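Local coordinates for protein decapping nuclease RAI1 (Candida albicans, PDB 5BUD) that hydrolyses the NAD cap, and also other capped or triphosphorylated 5' ends, of RNA with a divalent metal, and stabilises and stimulates the exoribonuclease RAT1, at residues 335-339 and 340-344; 133-136 and 137-140. One frame throughout, in Å; residues are numbered along the deposited sequence.

How the contacts relate
Both contacts are chain-local joins where one secondary-structure element ends: contact 1 where helix 322-339 runs out into a loop, contact 2 where strand 131-136 hands over to helix 138-155. Their centres lie about 18 Å apart, contact 2 coming first along the chain. They meet through packing, L336 CD1 of contact 1 lying 4.1 Å from I134 CD1 of contact 2, so the end of the helix rests on the strand. Neither belongs to the manganese sites, to which E224, D226, E245 and L246 contribute. The nearest atom of contact 2 is about 12 Å from the bound RNA, that of contact 1 about 22 Å.

Contact 1 of 2, residues 335-339 and 340-344; sequences WLNTT and VDKKD
K342 reaches back from the loop to the last turn of helix 322-339 and places its ammonium group on the side chain of N337. The bond is short, NZ of K342 to OD1 of N337 at 2.6 Å, but it does not use the amide plane: the ammonium group sits above it, 58° out. N337 holds CG anti to its own backbone N (chi1 -165°), while the lysine chain bends at chi3 and chi4, bringing NZ back to OD1.

A water ties the same ammonium group to the backbone. Water 1 accepts from K342 NZ at 2.9 Å and donates both to L336 O, at 2.6 Å, and to V340 O, at 2.8 Å. By bonding these two carbonyls the water bridges the last turn and the outgoing chain, at V340, the first residue to leave helical geometry. The positive charge beside carbonyls at the C-terminal end of the helix is probably favourable.

The tightly packed part is around V340, which is buried together with L336; V340 CG2 lies 3.8 Å from L336 O. T339 is intermediate: its OG1 makes a weak bond to W335 O, on a side chain that also touches L362. The open side belongs to T338, its hydroxyl bonded to D334 O, and to D341 and K343, all exposed. D341 forms an Asx turn there, its OD1 accepting from K343 N at 3.0 Å.

In the fold, L336 and V340 both rest on L362 of strand 359-364. L336 also touches L351 of strand 349-354 and I134 of strand 131-136, while V340 packs on Y349 and L132 of the same two strands; N337 and K342 also touch D99, in a loop.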
ATOM      1  N   TRP A 335       8.050 -19.193  -5.133  1.00 29.93           N
ATOM      2  CA  TRP A 335       8.072 -19.531  -6.567  1.00 30.73           C
ATOM      3  C   TRP A 335       8.896 -18.485  -7.322  1.00 30.52           C
ATOM      4  O   TRP A 335       9.846 -18.833  -8.047  1.00 31.05           O
ATOM      5  CB  TRP A 335       6.630 -19.642  -7.084  1.00 32.41           C
ATOM      6  CG  TRP A 335       6.437 -19.922  -8.543  1.00 33.46           C
ATOM      7  CD1 TRP A 335       6.712 -21.089  -9.217  1.00 35.42           C
ATOM      8  CD2 TRP A 335       5.851 -19.036  -9.498  1.00 32.83           C
ATOM      9  NE1 TRP A 335       6.339 -20.967 -10.529  1.00 34.80           N
ATOM     10  CE2 TRP A 335       5.816 -19.714 -10.731  1.00 33.52           C
ATOM     11  CE3 TRP A 335       5.351 -17.731  -9.428  1.00 32.08           C
ATOM     12  CZ2 TRP A 335       5.307 -19.124 -11.894  1.00 32.75           C
ATOM     13  CZ3 TRP A 335       4.850 -17.138 -10.596  1.00 34.16           C
ATOM     14  CH2 TRP A 335       4.831 -17.842 -11.809  1.00 31.92           C
ATOM     15  N   LEU A 336       8.617 -17.208  -7.091  1.00 28.42           N
ATOM     16  CA  LEU A 336       9.435 -16.159  -7.706  1.00 30.19           C
ATOM     17  C   LEU A 336      10.928 -16.303  -7.343  1.00 29.53           C
ATOM     18  O   LEU A 336      11.800 -16.094  -8.191  1.00 30.00           O
ATOM     19  CB  LEU A 336       8.954 -14.773  -7.296  1.00 30.36           C
ATOM     20  CG  LEU A 336       7.575 -14.348  -7.763  1.00 32.63           C
ATOM     21  CD1 LEU A 336       7.165 -13.063  -7.049  1.00 32.95           C
ATOM     22  CD2 LEU A 336       7.555 -14.179  -9.274  1.00 34.13           C
ATOM     23  N   ASN A 337      11.198 -16.664  -6.099  1.00 30.96           N
ATOM     24  CA  ASN A 337      12.564 -16.723  -5.587  1.00 31.56           C
ATOM     25  C   ASN A 337      13.385 -17.907  -6.101  1.00 30.54           C
ATOM     26  O   ASN A 337      14.604 -17.867  -6.024  1.00 33.87           O
ATOM     27  CB  ASN A 337      12.564 -16.736  -4.053  1.00 32.16           C
ATOM     28  CG  ASN A 337      13.928 -16.423  -3.465  1.00 33.83           C
ATOM     29  OD1 ASN A 337      14.563 -15.421  -3.822  1.00 34.31           O
ATOM     30  ND2 ASN A 337      14.404 -17.292  -2.589  1.00 35.57           N
ATOM     31  N   THR A 338      12.738 -18.952  -6.599  1.00 32.22           N
ATOM     32  CA  THR A 338      13.455 -20.149  -7.087  1.00 33.78           C
ATOM     33  C   THR A 338      13.324 -20.366  -8.602  1.00 35.77           C
ATOM     34  O   THR A 338      13.999 -21.223  -9.169  1.00 38.11           O
ATOM     35  CB  THR A 338      12.974 -21.407  -6.332  1.00 34.47           C
ATOM     36  OG1 THR A 338      11.567 -21.542  -6.482  1.00 34.37           O
ATOM     37  CG2 THR A 338      13.276 -21.291  -4.843  1.00 36.47           C
ATOM     38  N   THR A 339      12.463 -19.586  -9.250  1.00 33.94           N
ATOM     39  CA  THR A 339      12.134 -19.761 -10.647  1.00 37.44           C
ATOM     40  C   THR A 339      12.953 -18.836 -11.519  1.00 37.71           C
ATOM     41  O   THR A 339      13.396 -19.245 -12.576  1.00 40.02           O
ATOM     42  CB  THR A 339      10.619 -19.496 -10.890  1.00 43.23           C
ATOM     43  OG1 THR A 339       9.862 -20.641 -10.485  1.00 44.47           O
ATOM     44  CG2 THR A 339      10.299 -19.194 -12.355  1.00 48.05           C
ATOM     45  N   VAL A 340      13.103 -17.576 -11.111  1.00 38.10           N
ATOM     46  CA  VAL A 340      13.758 -16.591 -11.943  1.00 36.75           C
ATOM     47  C   VAL A 340      15.236 -16.611 -11.552  1.00 38.72           C
ATOM     48  O   VAL A 340      15.556 -16.615 -10.358  1.00 37.10           O
ATOM     49  CB  VAL A 340      13.176 -15.177 -11.740  1.00 37.22           C
ATOM     50  CG1 VAL A 340      13.752 -14.205 -12.764  1.00 38.25           C
ATOM     51  CG2 VAL A 340      11.659 -15.184 -11.876  1.00 36.27           C
ATOM     52  N   ASP A 341      16.123 -16.625 -12.556  1.00 39.03           N
ATOM     53  CA  ASP A 341      17.582 -16.554 -12.323  1.00 35.90           C
ATOM     54  C   ASP A 341      17.955 -15.124 -12.018  1.00 36.22           C
ATOM     55  O   ASP A 341      17.939 -14.279 -12.907  1.00 35.20           O
ATOM     56  CB  ASP A 341      18.348 -17.050 -13.551  1.00 37.55           C
ATOM     57  CG  ASP A 341      19.872 -16.992 -13.373  1.00 39.30           C
ATOM     58  OD1 ASP A 341      20.379 -16.566 -12.313  1.00 42.96           O
ATOM     59  OD2 ASP A 341      20.571 -17.375 -14.315  1.00 36.59           O
ATOM     60  N   LYS A 342      18.284 -14.843 -10.753  1.00 37.93           N
ATOM     61  CA  LYS A 342      18.543 -13.469 -10.299  1.00 38.94           C
ATOM     62  C   LYS A 342      19.826 -12.875 -10.860  1.00 40.38           C
ATOM     63  O   LYS A 342      20.021 -11.659 -10.825  1.00 39.74           O
ATOM     64  CB  LYS A 342      18.547 -13.398  -8.772  1.00 39.27           C
ATOM     65  CG  LYS A 342      17.200 -13.767  -8.164  1.00 40.33           C
ATOM     66  CD  LYS A 342      16.998 -13.266  -6.739  1.00 40.19           C
ATOM     67  CE  LYS A 342      17.201 -14.334  -5.685  1.00 41.07           C
ATOM     68  NZ  LYS A 342      16.257 -15.477  -5.846  1.00 42.16           N
ATOM     69  N   LYS A 343      20.688 -13.734 -11.384  1.00 42.92           N
ATOM     70  CA  LYS A 343      21.981 -13.319 -11.917  1.00 45.49           C
ATOM     71  C   LYS A 343      21.925 -13.023 -13.426  1.00 42.60           C
ATOM     72  O   LYS A 343      22.858 -12.440 -13.984  1.00 44.57           O
ATOM     73  CB  LYS A 343      23.015 -14.402 -11.590  1.00 45.87           C
ATOM     74  CG  LYS A 343      23.205 -14.600 -10.087  1.00 51.24           C
ATOM     75  CD  LYS A 343      23.256 -16.070  -9.703  1.00 55.68           C
ATOM     76  CE  LYS A 343      24.052 -16.302  -8.428  1.00 59.14           C
ATOM     77  NZ  LYS A 343      24.106 -17.744  -8.072  1.00 60.10           N
ATOM     78  N   ASP A 344      20.834 -13.404 -14.085  1.00 40.78           N
ATOM     79  CA  ASP A 344      20.710 -13.168 -15.522  1.00 39.98           C
ATOM     80  C   ASP A 344      20.046 -11.830 -15.833  1.00 38.05           C
ATOM     81  O   ASP A 344      18.828 -11.715 -15.856  1.00 39.82           O
ATOM     82  CB  ASP A 344      19.962 -14.315 -16.183  1.00 39.21           C
ATOM     83  CG  ASP A 344      19.800 -14.123 -17.661  1.00 38.26           C
ATOM     84  OD1 ASP A 344      20.194 -13.062 -18.208  1.00 38.38           O
ATOM     85  OD2 ASP A 344      19.263 -15.047 -18.277  1.00 39.13           O
TER
HETATM   86  O   HOH W   1      14.331 -15.668  -8.019  1.00 36.41           O

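Contact 2 of 2, residues 133-136 and 137-140; sequences FIKS and DDEL
K135 and D138 close a salt bridge over the strand-to-helix junction, K135 NZ standing 2.7 Å from D138 OD2. The two side chains cross at about a right angle, and the amine comes down onto the carboxylate from above its plane, 67° out. K135 carries CG between its backbone N and carbonyl carbon (chi1 84°), then bends at chi3 and chi4; the fold in the chain brings NZ round to a second acceptor, S136 O, at 3.1 Å and nearly in line with the C=O bond. The aspartate's other oxygen, OD1, accepts a hydrogen bond from water 2 at 2.9 Å, and that water accepts a weak bond from S136 N.

D137, the residue between strand 131-136 and helix 138-155, is the N-cap of that helix. With CG anti to the backbone N (chi1 -176°), its OD1 turns to the first helical turn and accepts from L140 N at 3.0 Å, along an almost straight N-H line.

S136 OG hydrogen-bonds to D141, one residue beyond the junction segment. D137 OD2 is engaged elsewhere in the structure, with R350 as a long, weak ion-pair partner, and the K135 side chain lies against F78 of helix 78-92.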
ATOM      1  N   PHE A 133      13.614  -6.786  -8.837  1.00 24.43           N
ATOM      2  CA  PHE A 133      12.944  -5.532  -8.748  1.00 23.01           C
ATOM      3  C   PHE A 133      11.563  -5.694  -9.409  1.00 24.39           C
ATOM      4  O   PHE A 133      11.468  -6.108 -10.585  1.00 22.57           O
ATOM      5  CB  PHE A 133      13.788  -4.444  -9.429  1.00 24.22           C
ATOM      6  CG  PHE A 133      15.065  -4.160  -8.699  1.00 25.18           C
ATOM      7  CD1 PHE A 133      15.101  -3.210  -7.686  1.00 24.81           C
ATOM      8  CD2 PHE A 133      16.219  -4.899  -8.969  1.00 25.91           C
ATOM      9  CE1 PHE A 133      16.274  -2.962  -6.989  1.00 27.04           C
ATOM     10  CE2 PHE A 133      17.394  -4.656  -8.264  1.00 25.33           C
ATOM     11  CZ  PHE A 133      17.425  -3.687  -7.280  1.00 26.00           C
ATOM     12  N   ILE A 134      10.502  -5.403  -8.642  1.00 21.85           N
ATOM     13  CA  ILE A 134       9.152  -5.659  -9.101  1.00 21.95           C
ATOM     14  C   ILE A 134       8.322  -4.378  -9.075  1.00 22.05           C
ATOM     15  O   ILE A 134       8.270  -3.684  -8.059  1.00 21.42           O
ATOM     16  CB  ILE A 134       8.483  -6.810  -8.289  1.00 22.42           C
ATOM     17  CG1 ILE A 134       9.285  -8.106  -8.378  1.00 22.95           C
ATOM     18  CG2 ILE A 134       7.092  -7.113  -8.828  1.00 23.80           C
ATOM     19  CD1 ILE A 134       8.691  -9.262  -7.569  1.00 22.82           C
ATOM     20  N   LYS A 135       7.730  -4.042 -10.220  1.00 21.90           N
ATOM     21  CA  LYS A 135       6.890  -2.887 -10.343  1.00 23.86           C
ATOM     22  C   LYS A 135       5.680  -3.235 -11.152  1.00 23.62           C
ATOM     23  O   LYS A 135       5.614  -4.281 -11.827  1.00 23.90           O
ATOM     24  CB  LYS A 135       7.623  -1.687 -11.007  1.00 27.42           C
ATOM     25  CG  LYS A 135       7.627  -1.698 -12.521  1.00 30.21           C
ATOM     26  CD  LYS A 135       8.398  -0.523 -13.128  1.00 33.53           C
ATOM     27  CE  LYS A 135       7.686   0.800 -12.974  1.00 33.75           C
ATOM     28  NZ  LYS A 135       6.606   0.914 -13.960  1.00 34.61           N
ATOM     29  N   SER A 136       4.697  -2.364 -11.053  1.00 22.85           N
ATOM     30  CA  SER A 136       3.457  -2.574 -11.748  1.00 25.06           C
ATOM     31  C   SER A 136       3.597  -2.110 -13.181  1.00 24.22           C
ATOM     32  O   SER A 136       4.412  -1.216 -13.498  1.00 23.78           O
ATOM     33  CB  SER A 136       2.332  -1.782 -11.057  1.00 26.52           C
ATOM     34  OG  SER A 136       1.083  -2.084 -11.678  1.00 33.12           O
ATOM     35  N   ASP A 137       2.780  -2.700 -14.034  1.00 25.20           N
ATOM     36  CA  ASP A 137       2.623  -2.226 -15.382  1.00 26.80           C
ATOM     37  C   ASP A 137       1.791  -0.954 -15.356  1.00 29.10           C
ATOM     38  O   ASP A 137       0.549  -0.988 -15.344  1.00 33.07           O
ATOM     39  CB  ASP A 137       2.017  -3.329 -16.247  1.00 27.05           C
ATOM     40  CG  ASP A 137       1.897  -2.939 -17.711  1.00 28.23           C
ATOM     41  OD1 ASP A 137       1.791  -1.739 -18.066  1.00 27.51           O
ATOM     42  OD2 ASP A 137       1.890  -3.867 -18.507  1.00 30.16           O
ATOM     43  N   ASP A 138       2.496   0.170 -15.375  1.00 30.48           N
ATOM     44  CA  ASP A 138       1.879   1.493 -15.329  1.00 33.59           C
ATOM     45  C   ASP A 138       0.875   1.750 -16.441  1.00 35.55           C
ATOM     46  O   ASP A 138      -0.207   2.270 -16.177  1.00 32.00           O
ATOM     47  CB  ASP A 138       2.950   2.579 -15.346  1.00 33.88           C
ATOM     48  CG  ASP A 138       3.765   2.594 -14.075  1.00 36.37           C
ATOM     49  OD1 ASP A 138       3.232   2.126 -13.034  1.00 30.02           O
ATOM     50  OD2 ASP A 138       4.931   3.069 -14.128  1.00 35.90           O
ATOM     51  N   GLU A 139       1.209   1.364 -17.669  1.00 37.04           N
ATOM     52  CA  GLU A 139       0.320   1.649 -18.794  1.00 38.75           C
ATOM     53  C   GLU A 139      -0.989   0.873 -18.673  1.00 37.07           C
ATOM     54  O   GLU A 139      -2.068   1.460 -18.817  1.00 39.36           O
ATOM     55  CB  GLU A 139       1.021   1.402 -20.135  1.00 43.89           C
ATOM     56  CG  GLU A 139       2.084   2.455 -20.416  1.00 47.55           C
ATOM     57  CD  GLU A 139       2.960   2.144 -21.620  1.00 56.65           C
ATOM     58  OE1 GLU A 139       2.585   1.278 -22.448  1.00 63.77           O
ATOM     59  OE2 GLU A 139       4.028   2.784 -21.742  1.00 64.62           O
ATOM     60  N   LEU A 140      -0.913  -0.422 -18.366  1.00 34.87           N
ATOM     61  CA  LEU A 140      -2.125  -1.200 -18.148  1.00 36.65           C
ATOM     62  C   LEU A 140      -2.981  -0.655 -16.991  1.00 36.70           C
ATOM     63  O   LEU A 140      -4.198  -0.564 -17.114  1.00 35.87           O
ATOM     64  CB  LEU A 140      -1.835  -2.695 -17.923  1.00 37.36           C
ATOM     65  CG  LEU A 140      -1.700  -3.583 -19.159  1.00 38.24           C
ATOM     66  CD1 LEU A 140      -1.665  -5.043 -18.735  1.00 38.21           C
ATOM     67  CD2 LEU A 140      -2.817  -3.331 -20.179  1.00 36.86           C
TER
HETATM   68  O   HOH W   2       4.609   0.600 -11.055  1.00 57.53           O